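Local coordinates for protein Nrps/pks (Streptomyces albus, PDB 4OPE) that probably extends a growing polyketide chain by decarboxylative condensation, as a ketosynthase domain of the oxazolomycin assembly line, at residues Arg405-Ala408 / Thr409-Leu413; Leu24-Phe27 / Trp28-Arg32. All blocks are in the same frame, centred on the assembly; numbering follows the deposited sequence.

Interaction 1: Arg405-Ala408 / Thr409-Leu413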
ATOM      1  N   ARG A 405      27.346  -8.411 -23.488  1.00 69.71           N
ATOM      2  CA  ARG A 405      27.026  -8.692 -24.866  1.00 75.75           C
ATOM      3  C   ARG A 405      27.692  -7.647 -25.763  1.00 76.74           C
ATOM      4  O   ARG A 405      27.962  -6.526 -25.355  1.00 65.97           O
ATOM      5  CB  ARG A 405      25.507  -8.746 -25.060  1.00 77.17           C
ATOM      6  CG  ARG A 405      24.961 -10.157 -24.903  1.00 85.93           C
ATOM      7  CD  ARG A 405      23.535 -10.173 -24.376  1.00 90.54           C
ATOM      8  NE  ARG A 405      22.933 -11.508 -24.402  1.00 94.70           N
ATOM      9  CZ  ARG A 405      23.265 -12.518 -23.592  1.00100.28           C
ATOM     10  NH1 ARG A 405      24.224 -12.382 -22.679  1.00104.72           N
ATOM     11  NH2 ARG A 405      22.633 -13.683 -23.695  1.00 97.58           N
ATOM     12  N   VAL A 406      27.966  -8.043 -26.992  1.00 84.26           N
ATOM     13  CA  VAL A 406      28.592  -7.158 -27.967  1.00 90.23           C
ATOM     14  C   VAL A 406      27.537  -6.543 -28.888  1.00 91.45           C
ATOM     15  O   VAL A 406      26.397  -7.021 -28.936  1.00 89.85           O
ATOM     16  CB  VAL A 406      29.609  -7.947 -28.807  1.00 95.11           C
ATOM     17  CG1 VAL A 406      30.584  -8.664 -27.880  1.00 92.62           C
ATOM     18  CG2 VAL A 406      28.904  -8.934 -29.757  1.00 94.75           C
ATOM     19  N   ASP A 407      27.920  -5.503 -29.626  1.00 92.71           N
ATOM     20  CA  ASP A 407      27.036  -4.910 -30.651  1.00103.01           C
ATOM     21  C   ASP A 407      27.444  -5.314 -32.103  1.00109.90           C
ATOM     22  O   ASP A 407      27.880  -6.456 -32.338  1.00112.52           O
ATOM     23  CB  ASP A 407      26.953  -3.386 -30.448  1.00101.17           C
ATOM     24  CG  ASP A 407      28.281  -2.698 -30.637  1.00 99.56           C
ATOM     25  OD1 ASP A 407      29.128  -3.265 -31.358  1.00 98.63           O
ATOM     26  OD2 ASP A 407      28.476  -1.602 -30.063  1.00 93.85           O
ATOM     27  N   ALA A 408      27.277  -4.406 -33.069  1.00113.59           N
ATOM     28  CA  ALA A 408      27.781  -4.623 -34.436  1.00116.12           C
ATOM     29  C   ALA A 408      29.298  -4.381 -34.494  1.00112.27           C
ATOM     30  O   ALA A 408      30.050  -5.249 -34.944  1.00113.79           O
ATOM     31  CB  ALA A 408      27.060  -3.715 -35.423  1.00114.29           C
ATOM     32  N   THR A 409      29.731  -3.211 -34.014  1.00101.74           N
ATOM     33  CA  THR A 409      31.153  -2.897 -33.806  1.00100.57           C
ATOM     34  C   THR A 409      31.890  -3.913 -32.917  1.00103.50           C
ATOM     35  O   THR A 409      33.110  -3.808 -32.742  1.00102.09           O
ATOM     36  CB  THR A 409      31.318  -1.524 -33.102  1.00100.32           C
ATOM     37  OG1 THR A 409      30.268  -0.641 -33.518  1.00 95.89           O
ATOM     38  CG2 THR A 409      32.700  -0.890 -33.388  1.00 98.77           C
ATOM     39  N   GLY A 410      31.149  -4.856 -32.315  1.00105.27           N
ATOM     40  CA  GLY A 410      31.709  -5.807 -31.350  1.00100.30           C
ATOM     41  C   GLY A 410      32.082  -5.182 -30.005  1.00 95.59           C
ATOM     42  O   GLY A 410      32.775  -5.815 -29.208  1.00 86.48           O
ATOM     43  N   ARG A 411      31.637  -3.940 -29.772  1.00 94.19           N
ATOM     44  CA  ARG A 411      31.793  -3.248 -28.488  1.00 94.92           C
ATOM     45  C   ARG A 411      30.877  -3.830 -27.407  1.00 85.92           C
ATOM     46  O   ARG A 411      29.748  -4.249 -27.693  1.00 81.86           O
ATOM     47  CB  ARG A 411      31.451  -1.755 -28.629  1.00101.50           C
ATOM     48  CG  ARG A 411      32.639  -0.823 -28.590  1.00108.13           C
ATOM     49  CD  ARG A 411      33.473  -0.967 -29.846  1.00118.91           C
ATOM     50  NE  ARG A 411      34.445   0.116 -29.971  1.00120.83           N
ATOM     51  CZ  ARG A 411      35.437   0.149 -30.858  1.00120.19           C
ATOM     52  NH1 ARG A 411      35.620  -0.850 -31.729  1.00122.17           N
ATOM     53  NH2 ARG A 411      36.256   1.193 -30.869  1.00115.80           N
ATOM     54  N   ALA A 412      31.369  -3.800 -26.166  1.00 79.10           N
ATOM     55  CA  ALA A 412      30.604  -4.215 -24.981  1.00 71.37           C
ATOM     56  C   ALA A 412      29.422  -3.275 -24.655  1.00 67.65           C
ATOM     57  O   ALA A 412      29.591  -2.049 -24.520  1.00 65.94           O
ATOM     58  CB  ALA A 412      31.525  -4.347 -23.772  1.00 65.90           C
ATOM     59  N   LEU A 413      28.240  -3.878 -24.534  1.00 65.31           N
ATOM     60  CA  LEU A 413      27.011  -3.189 -24.102  1.00 67.72           C
ATOM     61  C   LEU A 413      26.811  -3.235 -22.616  1.00 61.39           C
ATOM     62  O   LEU A 413      27.268  -4.173 -21.969  1.00 59.03           O
ATOM     63  CB  LEU A 413      25.776  -3.837 -24.724  1.00 69.61           C
ATOM     64  CG  LEU A 413      25.814  -3.786 -26.250  1.00 72.39           C
ATOM     65  CD1 LEU A 413      24.596  -4.497 -26.846  1.00 73.32           C
ATOM     66  CD2 LEU A 413      25.923  -2.325 -26.681  1.00 70.79           C
TER
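Leu413 N donates to Arg405 O over 2.8 Å, and this bond closes the open end of a surface loop. It is nearly straight, with an angle of 172° at the hydrogen, and it meets the oxygen almost end-on to its carbonyl. Two residues further along, Asp407 N gives a more bent bond to Arg411 O, 2.9 Å long and 131° at the hydrogen. Between these bonds the backbones of Val406 and Ala412 pair across a single antiparallel bridge. Val406 CA also points its hydrogen at Arg411 O, 3.1 Å away, so that oxygen is approached by both a CH and an NH. The tighter part of the loop is the turn, where the Asp407 carboxylate meets the backbone that follows. Its CG sits between the backbone N and the carbonyl carbon, chi1 63°, which folds the acid back over the next residues. Arg411 N donates to Asp407 OD1 over 3.0 Å, from above the carboxylate plane. The other oxygen, Asp407 OD2, rests 3.3 Å from Arg411 CB. The whole is a short hairpin-like loop between strands 400-401 and 416-422 of the ketosynthase. Gly410 takes a positive phi where the chain turns back. Leu413 lies against residues 405-407 at the loop's base: its CD1 is 3.7 Å from Val406 O, while CD2 faces Asp407 CB. The remainder is looser and largely exposed. Val406 CG1 comes no nearer than 3.8 Å to Gly410 O. The bent Arg411 chain runs alongside Asp407 in the same direction, yet its guanidinium passes beyond the acid and makes no salt bridge with it. Arg405 also leads away from the turn, toward the body of the protein, where NE and NH2 bond to the backbone oxygens of Ala303 and Arg339.

Interaction 2: Leu24-Phe27 / Trp28-Arg32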
ATOM      1  N   LEU A  24      25.375  -5.306   3.174  1.00 35.01           N
ATOM      2  CA  LEU A  24      25.498  -5.767   1.830  1.00 36.32           C
ATOM      3  C   LEU A  24      26.857  -6.300   1.444  1.00 36.93           C
ATOM      4  O   LEU A  24      26.954  -7.067   0.473  1.00 36.71           O
ATOM      5  CB  LEU A  24      25.119  -4.665   0.860  1.00 36.75           C
ATOM      6  CG  LEU A  24      23.655  -4.210   0.908  1.00 38.26           C
ATOM      7  CD1 LEU A  24      23.217  -3.775  -0.503  1.00 39.88           C
ATOM      8  CD2 LEU A  24      22.706  -5.249   1.458  1.00 37.42           C
ATOM      9  N   ALA A  25      27.898  -5.923   2.167  1.00 35.79           N
ATOM     10  CA  ALA A  25      29.207  -6.525   1.892  1.00 36.25           C
ATOM     11  C   ALA A  25      29.175  -7.986   2.271  1.00 35.34           C
ATOM     12  O   ALA A  25      29.695  -8.839   1.564  1.00 36.08           O
ATOM     13  CB  ALA A  25      30.305  -5.816   2.650  1.00 36.33           C
ATOM     14  N   GLN A  26      28.543  -8.266   3.397  1.00 36.16           N
ATOM     15  CA  GLN A  26      28.398  -9.625   3.868  1.00 38.08           C
ATOM     16  C   GLN A  26      27.397 -10.350   2.957  1.00 36.62           C
ATOM     17  O   GLN A  26      27.606 -11.483   2.593  1.00 37.48           O
ATOM     18  CB  GLN A  26      28.007  -9.603   5.352  1.00 41.46           C
ATOM     19  CG  GLN A  26      28.039 -10.952   6.042  1.00 47.54           C
ATOM     20  CD  GLN A  26      29.360 -11.677   5.852  1.00 52.74           C
ATOM     21  OE1 GLN A  26      30.422 -11.105   6.112  1.00 64.03           O
ATOM     22  NE2 GLN A  26      29.311 -12.924   5.384  1.00 50.60           N
ATOM     23  N   PHE A  27      26.365  -9.666   2.492  1.00 34.36           N
ATOM     24  CA  PHE A  27      25.443 -10.275   1.570  1.00 34.57           C
ATOM     25  C   PHE A  27      26.163 -10.736   0.336  1.00 35.64           C
ATOM     26  O   PHE A  27      25.936 -11.850  -0.163  1.00 37.08           O
ATOM     27  CB  PHE A  27      24.373  -9.243   1.197  1.00 35.87           C
ATOM     28  CG  PHE A  27      23.164  -9.787   0.441  1.00 33.19           C
ATOM     29  CD1 PHE A  27      22.589 -10.988   0.776  1.00 33.27           C
ATOM     30  CD2 PHE A  27      22.582  -9.037  -0.574  1.00 32.07           C
ATOM     31  CE1 PHE A  27      21.453 -11.439   0.100  1.00 32.95           C
ATOM     32  CE2 PHE A  27      21.448  -9.479  -1.242  1.00 31.90           C
ATOM     33  CZ  PHE A  27      20.889 -10.677  -0.913  1.00 31.58           C
ATOM     34  N   TRP A  28      27.053  -9.885  -0.156  1.00 37.41           N
ATOM     35  CA  TRP A  28      27.758 -10.167  -1.404  1.00 36.73           C
ATOM     36  C   TRP A  28      28.666 -11.364  -1.259  1.00 36.90           C
ATOM     37  O   TRP A  28      28.621 -12.229  -2.083  1.00 35.46           O
ATOM     38  CB  TRP A  28      28.535  -8.975  -1.925  1.00 34.60           C
ATOM     39  CG  TRP A  28      29.309  -9.353  -3.158  1.00 35.76           C
ATOM     40  CD1 TRP A  28      30.668  -9.402  -3.294  1.00 34.95           C
ATOM     41  CD2 TRP A  28      28.772  -9.802  -4.417  1.00 36.09           C
ATOM     42  NE1 TRP A  28      31.007  -9.822  -4.549  1.00 36.57           N
ATOM     43  CE2 TRP A  28      29.870 -10.071  -5.266  1.00 36.43           C
ATOM     44  CE3 TRP A  28      27.481  -9.997  -4.908  1.00 34.92           C
ATOM     45  CZ2 TRP A  28      29.716 -10.505  -6.576  1.00 36.64           C
ATOM     46  CZ3 TRP A  28      27.323 -10.423  -6.254  1.00 35.55           C
ATOM     47  CH2 TRP A  28      28.433 -10.679  -7.053  1.00 36.72           C
ATOM     48  N   ARG A  29      29.469 -11.389  -0.212  1.00 40.02           N
ATOM     49  CA  ARG A  29      30.281 -12.539   0.170  1.00 44.19           C
ATOM     50  C   ARG A  29      29.466 -13.843   0.098  1.00 45.04           C
ATOM     51  O   ARG A  29      29.897 -14.854  -0.541  1.00 43.04           O
ATOM     52  CB  ARG A  29      30.729 -12.363   1.618  1.00 51.85           C
ATOM     53  CG  ARG A  29      32.217 -12.433   1.914  1.00 60.10           C
ATOM     54  CD  ARG A  29      32.807 -11.088   2.362  1.00 64.03           C
ATOM     55  NE  ARG A  29      32.119 -10.498   3.521  1.00 65.79           N
ATOM     56  CZ  ARG A  29      32.216  -9.218   3.894  1.00 66.43           C
ATOM     57  NH1 ARG A  29      32.995  -8.359   3.223  1.00 67.48           N
ATOM     58  NH2 ARG A  29      31.521  -8.784   4.941  1.00 62.66           N
ATOM     59  N   ASN A  30      28.284 -13.810   0.742  1.00 41.14           N
ATOM     60  CA  ASN A  30      27.423 -14.987   0.833  1.00 38.03           C
ATOM     61  C   ASN A  30      26.895 -15.432  -0.506  1.00 38.59           C
ATOM     62  O   ASN A  30      26.882 -16.610  -0.798  1.00 40.69           O
ATOM     63  CB  ASN A  30      26.250 -14.721   1.738  1.00 36.52           C
ATOM     64  CG  ASN A  30      26.652 -14.535   3.177  1.00 34.96           C
ATOM     65  OD1 ASN A  30      27.837 -14.671   3.536  1.00 33.31           O
ATOM     66  ND2 ASN A  30      25.659 -14.208   4.028  1.00 33.33           N
ATOM     67  N   LEU A  31      26.420 -14.495  -1.317  1.00 39.64           N
ATOM     68  CA  LEU A  31      25.999 -14.822  -2.689  1.00 39.30           C
ATOM     69  C   LEU A  31      27.163 -15.374  -3.449  1.00 39.33           C
ATOM     70  O   LEU A  31      27.017 -16.324  -4.169  1.00 41.69           O
ATOM     71  CB  LEU A  31      25.533 -13.577  -3.446  1.00 38.45           C
ATOM     72  CG  LEU A  31      24.263 -12.938  -2.898  1.00 38.83           C
ATOM     73  CD1 LEU A  31      24.148 -11.480  -3.314  1.00 38.43           C
ATOM     74  CD2 LEU A  31      23.037 -13.708  -3.343  1.00 38.80           C
ATOM     75  N   ARG A  32      28.315 -14.746  -3.323  1.00 41.44           N
ATOM     76  CA  ARG A  32      29.487 -15.116  -4.133  1.00 46.68           C
ATOM     77  C   ARG A  32      29.935 -16.542  -3.831  1.00 43.97           C
ATOM     78  O   ARG A  32      30.234 -17.266  -4.722  1.00 42.03           O
ATOM     79  CB  ARG A  32      30.677 -14.146  -3.901  1.00 52.68           C
ATOM     80  CG  ARG A  32      31.363 -13.728  -5.204  1.00 57.82           C
ATOM     81  CD  ARG A  32      32.599 -12.868  -5.020  1.00 55.83           C
ATOM     82  NE  ARG A  32      33.778 -13.699  -4.832  1.00 56.30           N
ATOM     83  CZ  ARG A  32      34.673 -14.030  -5.766  1.00 56.38           C
ATOM     84  NH1 ARG A  32      35.681 -14.815  -5.424  1.00 58.20           N
ATOM     85  NH2 ARG A  32      34.590 -13.603  -7.026  1.00 55.40           N
TER
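Leu24 O accepts from Trp28 N and starts a run of i to i+4 backbone bonds that Ala25, Gln26 and Phe27 continue to Arg29, Asn30 and Leu31. This is the regular alpha-helix 24-33 of the ketosynthase. Ala25 O has a second role: it lies 3.4 Å above the centre of the Arg29 guanidinium plane, while Ala25 CB touches Arg29 NH1 at 3.7 Å. Gln26 follows, with CG anti to the backbone N, chi1 -170°, and a bend at chi2 that turns its amide toward the next turn of the helix. Gln26 OE1 is gripped side-on by two nitrogens, Arg29 NH2 at 2.8 Å and Arg29 NE at 3.2 Å. Both come from the same face of the amide, above its plane, whereas the oxygen lies close to the guanidinium plane. The two flat groups are turned 53° apart. On the other branch, Gln26 NE2 makes a weak bond to Asn30 OD1 at 2.9 Å. Asn30 OD1 also accepts from Arg35. Phe27 turns to the buried side, where it packs on Thr362 and Leu366 of helix 356-370. Leu31 CD1 sits over the Phe27 ring in a CH-pi contact, 3.9 Å from the centroid and 11° off the normal. Trp28 lies beside this packing and stacks on His370. Arg29 NH1 forms a salt bridge with Glu475. With Gln26 holding NE and NH2, all three guanidinium nitrogens have acceptors, which should limit rotation of the group and probably helps hold NH1 toward Glu475.

How the interactions relate
From the N terminus, interaction 2 comes first, on helix 24-33 shortly after strand 9-17. It closes only successive helical turns. Interaction 1 follows much later, where residues 405-413 turn back on themselves between strands 400-401 and 416-422. The two are in series along the chain: neither encloses nor crosses the other. The centres of interactions 1 and 2 lie about 30 Å apart. The nearest atoms of interactions 1 and 2 are about 16 Å apart, so they do not touch. Interaction 2 belongs to a helix packed against helix 356-370, and its centre lies about 12 Å from the centre of the chain. Interaction 1 is a surface excursion leading into strand 416-422. Strands 9-17 and 416-422 belong to the same mixed sheet.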